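Local structure of extracellular invertase (5XH8) at residues A[118-130]-A[273-285]. The protein probably hydrolyses beta-fructofuranosides such as sucrose and, with high transfructosylation activity, moves fructosyl units onto sugars to form fructooligosaccharides such as 1-kestose. Residues are numbered along the deposited sequence; the frame is centred on the assembly and turned at random.
Sequences VSYLPIHWSIPYT and EGSDLPVVPQLTS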
loop_
_atom_site.group_PDB
_atom_site.type_symbol
_atom_site.label_atom_id
_atom_site.label_comp_id
_atom_site.label_asym_id
_atom_site.label_seq_id
_atom_site.Cartn_x
_atom_site.Cartn_y
_atom_site.Cartn_z
ATOM N N VAL A 118 6.015 5.458 -6.435
ATOM C CA VAL A 118 4.840 6.165 -6.937
ATOM C C VAL A 118 3.926 5.244 -7.789
ATOM O O VAL A 118 4.373 4.570 -8.739
ATOM C CB VAL A 118 5.243 7.413 -7.720
ATOM C CG1 VAL A 118 4.037 8.123 -8.343
ATOM C CG2 VAL A 118 6.024 8.376 -6.829
ATOM N N SER A 119 2.647 5.212 -7.411
ATOM C CA SER A 119 1.626 4.389 -8.072
ATOM C C SER A 119 0.519 5.160 -8.811
ATOM O O SER A 119 -0.233 4.552 -9.587
ATOM C CB SER A 119 0.987 3.471 -7.050
ATOM O OG SER A 119 1.945 2.625 -6.458
ATOM N N TYR A 120 0.410 6.468 -8.575
ATOM C CA TYR A 120 -0.646 7.313 -9.174
ATOM C C TYR A 120 -0.121 8.719 -9.398
ATOM O O TYR A 120 0.562 9.271 -8.530
ATOM C CB TYR A 120 -1.898 7.417 -8.277
ATOM C CG TYR A 120 -2.566 6.092 -8.094
ATOM C CD1 TYR A 120 -3.456 5.590 -9.054
ATOM C CD2 TYR A 120 -2.275 5.301 -6.986
ATOM C CE1 TYR A 120 -4.019 4.330 -8.908
ATOM C CE2 TYR A 120 -2.820 4.026 -6.845
ATOM C CZ TYR A 120 -3.687 3.546 -7.798
ATOM O OH TYR A 120 -4.236 2.298 -7.638
ATOM N N LEU A 121 -0.464 9.273 -10.555
ATOM C CA LEU A 121 -0.164 10.652 -10.928
ATOM C C LEU A 121 -1.483 11.267 -11.475
ATOM O O LEU A 121 -2.348 10.532 -11.917
ATOM C CB LEU A 121 0.920 10.678 -12.006
ATOM C CG LEU A 121 2.359 10.385 -11.586
ATOM C CD1 LEU A 121 3.267 10.353 -12.816
ATOM C CD2 LEU A 121 2.873 11.437 -10.608
ATOM N N PRO A 122 -1.669 12.586 -11.417
ATOM C CA PRO A 122 -0.670 13.573 -10.942
ATOM C C PRO A 122 -0.628 13.719 -9.429
ATOM O O PRO A 122 -1.549 13.324 -8.743
ATOM C CB PRO A 122 -1.171 14.886 -11.564
ATOM C CG PRO A 122 -2.644 14.713 -11.635
ATOM C CD PRO A 122 -2.876 13.241 -11.962
ATOM N N ILE A 123 0.441 14.327 -8.927
ATOM C CA ILE A 123 0.586 14.618 -7.518
ATOM C C ILE A 123 1.019 16.076 -7.441
ATOM O O ILE A 123 2.043 16.458 -8.036
ATOM C CB ILE A 123 1.688 13.727 -6.869
ATOM C CG1 ILE A 123 1.382 12.221 -7.041
ATOM C CG2 ILE A 123 1.895 14.096 -5.407
ATOM C CD1 ILE A 123 2.615 11.365 -6.855
ATOM N N HIS A 124 0.253 16.887 -6.716
ATOM C CA HIS A 124 0.634 18.289 -6.487
ATOM C C HIS A 124 -0.088 18.870 -5.275
ATOM O O HIS A 124 -1.225 18.532 -5.013
ATOM C CB HIS A 124 0.377 19.148 -7.732
ATOM C CG HIS A 124 1.138 20.432 -7.739
ATOM N ND1 HIS A 124 0.551 21.644 -7.449
ATOM C CD2 HIS A 124 2.448 20.691 -7.965
ATOM C CE1 HIS A 124 1.457 22.601 -7.524
ATOM N NE2 HIS A 124 2.619 22.051 -7.830
ATOM N N TRP A 125 0.590 19.745 -4.550
ATOM C CA TRP A 125 0.033 20.369 -3.360
ATOM C C TRP A 125 -1.287 21.119 -3.611
ATOM O O TRP A 125 -2.124 21.184 -2.722
ATOM C CB TRP A 125 1.062 21.304 -2.678
ATOM C CG TRP A 125 1.483 22.479 -3.504
ATOM C CD1 TRP A 125 2.611 22.578 -4.262
ATOM C CD2 TRP A 125 0.805 23.726 -3.638
ATOM N NE1 TRP A 125 2.672 23.793 -4.879
ATOM C CE2 TRP A 125 1.576 24.525 -4.520
ATOM C CE3 TRP A 125 -0.392 24.245 -3.126
ATOM C CZ2 TRP A 125 1.186 25.817 -4.900
ATOM C CZ3 TRP A 125 -0.777 25.540 -3.503
ATOM C CH2 TRP A 125 0.009 26.299 -4.390
ATOM N N SER A 126 -1.442 21.660 -4.820
ATOM C CA SER A 126 -2.586 22.483 -5.197
ATOM C C SER A 126 -3.847 21.725 -5.574
ATOM O O SER A 126 -4.855 22.356 -5.791
ATOM C CB SER A 126 -2.218 23.384 -6.377
ATOM O OG SER A 126 -1.993 22.644 -7.565
ATOM N N ILE A 127 -3.776 20.397 -5.702
ATOM C CA ILE A 127 -4.940 19.591 -6.127
ATOM C C ILE A 127 -5.258 18.540 -5.089
ATOM O O ILE A 127 -4.428 18.279 -4.200
ATOM C CB ILE A 127 -4.716 18.931 -7.500
ATOM C CG1 ILE A 127 -3.491 17.979 -7.485
ATOM C CG2 ILE A 127 -4.606 19.997 -8.573
ATOM C CD1 ILE A 127 -3.340 17.146 -8.749
ATOM N N PRO A 128 -6.450 17.913 -5.181
ATOM C CA PRO A 128 -6.718 16.855 -4.197
ATOM C C PRO A 128 -5.705 15.707 -4.302
ATOM O O PRO A 128 -5.232 15.387 -5.400
ATOM C CB PRO A 128 -8.151 16.396 -4.538
ATOM C CG PRO A 128 -8.774 17.613 -5.203
ATOM C CD PRO A 128 -7.649 18.248 -5.980
ATOM N N TYR A 129 -5.353 15.135 -3.158
ATOM C CA TYR A 129 -4.375 14.065 -3.119
ATOM C C TYR A 129 -5.022 12.705 -3.431
ATOM O O TYR A 129 -6.062 12.360 -2.859
ATOM C CB TYR A 129 -3.750 14.042 -1.735
ATOM C CG TYR A 129 -2.507 13.226 -1.631
ATOM C CD1 TYR A 129 -1.274 13.756 -2.001
ATOM C CD2 TYR A 129 -2.562 11.904 -1.207
ATOM C CE1 TYR A 129 -0.113 13.003 -1.909
ATOM C CE2 TYR A 129 -1.414 11.143 -1.108
ATOM C CZ TYR A 129 -0.190 11.690 -1.459
ATOM O OH TYR A 129 0.958 10.931 -1.331
ATOM N N THR A 130 -4.418 11.925 -4.322
ATOM C CA THR A 130 -4.891 10.554 -4.574
ATOM C C THR A 130 -4.297 9.619 -3.532
ATOM O O THR A 130 -3.096 9.515 -3.414
ATOM C CB THR A 130 -4.484 10.092 -5.959
ATOM O OG1 THR A 130 -5.074 10.975 -6.882
ATOM C CG2 THR A 130 -4.961 8.659 -6.267
ATOM N N GLU A 273 7.507 25.076 -1.865
ATOM C CA GLU A 273 6.730 25.286 -3.073
ATOM C C GLU A 273 5.783 26.469 -2.856
ATOM O O GLU A 273 4.822 26.371 -2.083
ATOM C CB GLU A 273 5.930 24.035 -3.441
ATOM C CG GLU A 273 6.785 22.810 -3.722
ATOM C CD GLU A 273 6.003 21.746 -4.468
ATOM O OE1 GLU A 273 5.713 21.965 -5.671
ATOM O OE2 GLU A 273 5.640 20.735 -3.829
ATOM N N GLY A 274 6.083 27.571 -3.547
ATOM C CA GLY A 274 5.329 28.816 -3.454
ATOM C C GLY A 274 4.450 29.121 -4.645
ATOM O O GLY A 274 4.526 28.477 -5.713
ATOM N N SER A 275 3.604 30.123 -4.443
ATOM C CA SER A 275 2.606 30.519 -5.420
ATOM C C SER A 275 2.190 31.950 -5.146
ATOM O O SER A 275 2.196 32.362 -3.999
ATOM C CB SER A 275 1.381 29.634 -5.260
ATOM O OG SER A 275 0.433 29.856 -6.290
ATOM N N ASP A 276 1.820 32.684 -6.191
ATOM C CA ASP A 276 0.961 33.872 -6.034
ATOM C C ASP A 276 -0.455 33.418 -5.781
ATOM O O ASP A 276 -0.799 32.267 -6.051
ATOM C CB ASP A 276 0.959 34.717 -7.287
ATOM C CG ASP A 276 2.325 35.152 -7.665
ATOM O OD1 ASP A 276 3.002 35.772 -6.804
ATOM O OD2 ASP A 276 2.729 34.838 -8.805
ATOM N N LEU A 277 -1.271 34.321 -5.248
ATOM C CA LEU A 277 -2.711 34.094 -5.123
ATOM C C LEU A 277 -3.410 34.802 -6.293
ATOM O O LEU A 277 -2.944 35.859 -6.715
ATOM C CB LEU A 277 -3.222 34.614 -3.781
ATOM C CG LEU A 277 -2.619 33.938 -2.547
ATOM C CD1 LEU A 277 -3.148 34.595 -1.281
ATOM C CD2 LEU A 277 -2.899 32.440 -2.535
ATOM N N PRO A 278 -4.463 34.225 -6.878
ATOM C CA PRO A 278 -4.922 32.878 -6.600
ATOM C C PRO A 278 -3.938 31.819 -7.123
ATOM O O PRO A 278 -3.145 32.085 -8.033
ATOM C CB PRO A 278 -6.195 32.802 -7.423
ATOM C CG PRO A 278 -5.799 33.532 -8.679
ATOM C CD PRO A 278 -4.847 34.629 -8.249
ATOM N N VAL A 279 -4.037 30.628 -6.554
ATOM C CA VAL A 279 -3.196 29.500 -6.944
ATOM C C VAL A 279 -3.567 29.058 -8.350
ATOM O O VAL A 279 -4.741 28.977 -8.678
ATOM C CB VAL A 279 -3.398 28.327 -5.978
ATOM C CG1 VAL A 279 -2.677 27.072 -6.482
ATOM C CG2 VAL A 279 -2.937 28.731 -4.577
ATOM N N VAL A 280 -2.569 28.776 -9.176
ATOM C CA VAL A 280 -2.804 28.187 -10.499
ATOM C C VAL A 280 -2.688 26.652 -10.394
ATOM O O VAL A 280 -1.659 26.157 -9.926
ATOM C CB VAL A 280 -1.819 28.742 -11.537
ATOM C CG1 VAL A 280 -2.049 28.106 -12.903
ATOM C CG2 VAL A 280 -1.947 30.267 -11.606
ATOM N N PRO A 281 -3.734 25.900 -10.817
ATOM C CA PRO A 281 -3.717 24.462 -10.574
ATOM C C PRO A 281 -2.474 23.791 -11.151
ATOM O O PRO A 281 -2.111 24.045 -12.306
ATOM C CB PRO A 281 -4.993 23.965 -11.274
ATOM C CG PRO A 281 -5.920 25.137 -11.232
ATOM C CD PRO A 281 -5.029 26.337 -11.393
ATOM N N GLN A 282 -1.831 22.976 -10.313
ATOM C CA GLN A 282 -0.620 22.227 -10.641
ATOM C C GLN A 282 0.621 23.056 -10.946
ATOM O O GLN A 282 1.566 22.527 -11.514
ATOM C CB GLN A 282 -0.871 21.202 -11.765
ATOM C CG GLN A 282 -1.870 20.147 -11.351
ATOM C CD GLN A 282 -1.972 19.001 -12.346
ATOM O OE1 GLN A 282 -1.012 18.307 -12.603
ATOM N NE2 GLN A 282 -3.138 18.795 -12.874
ATOM N N LEU A 283 0.646 24.320 -10.530
ATOM C CA LEU A 283 1.813 25.169 -10.761
ATOM C C LEU A 283 2.417 25.615 -9.468
ATOM O O LEU A 283 1.735 26.219 -8.629
ATOM C CB LEU A 283 1.464 26.423 -11.573
ATOM C CG LEU A 283 2.646 27.377 -11.883
ATOM C CD1 LEU A 283 3.645 26.683 -12.797
ATOM C CD2 LEU A 283 2.176 28.683 -12.518
ATOM N N THR A 284 3.708 25.319 -9.320
ATOM C CA THR A 284 4.540 25.922 -8.301
ATOM C C THR A 284 5.331 27.032 -8.970
ATOM O O THR A 284 6.139 26.748 -9.852
ATOM C CB THR A 284 5.498 24.894 -7.683
ATOM O OG1 THR A 284 4.718 23.904 -7.010
ATOM C CG2 THR A 284 6.436 25.584 -6.691
ATOM N N SER A 285 5.090 28.288 -8.575
ATOM C CA SER A 285 5.708 29.426 -9.286
ATOM C C SER A 285 7.015 29.814 -8.652
ATOM O O SER A 285 7.867 30.347 -9.339
ATOM C CB SER A 285 4.766 30.641 -9.357
ATOM O OG SER A 285 4.347 30.968 -8.050
HETATM O O HOH W 1 1.229 17.813 -11.084
HETATM O O HOH W 2 3.704 19.415 -4.833
#
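Trp125 and His124 share one acceptor on the facing loop, the hydroxyl of Thr284. Trp125 NE1 donates to Thr284 OG1 at 3.0 Å, close to the plane of the indole. His124 NE2 donates to the same Thr284 OG1 at 2.9 Å, tilted from the imidazole plane. Thr284 OG1 donates its own hydrogen bond to Glu273 OE1 at 2.6 Å, on the anti side of the carboxylate and well out of its plane. Three bonds therefore grip this oxygen.

The indole can be followed outward from CB. With CG between the backbone N and the carbonyl carbon (chi1 64°), the ring is swung toward the 273-285 segment, NE1 facing Thr284. CD1 passes the Glu273 carboxylate, whose plane is nearly perpendicular to the ring. NE1 comes next, with its bond to Thr284. CZ2 then lies near Leu283 O and Ser275 CB. At the far corner, Trp125 CH2 packs on Val279 CG1 at 3.5 Å, and CZ3 meets the same valine. Phe245 stacks on this indole.

The imidazole is held at both nitrogens. Gln282 CA sits over one face as a CH-pi contact, 3.8 Å from the centroid of the His124 ring. Trp125 CD1 lies on the opposite face. ND1 is hydrogen-bonded to Ser126 OG, which also accepts a bond from the backbone N-H of Gln282, 2.8 Å between Gln282 N and Ser126 OG. This bond ties the type II turn Val280-Leu283 to the type I turn His124-Ile127. Water 2 links Trp125 N to Glu273 OE2.

The contact joins the loop between strands 112-118 and 134-140 of the GH32 beta-propeller to the end of strand 265-274 and the loop that follows it. Its chemistry is a hydrogen-bond network flanked by an apolar patch. The Glu273 carboxylate beyond the hydroxyl would probably polarise Thr284 OG1 and strengthen it as an acceptor for both rings.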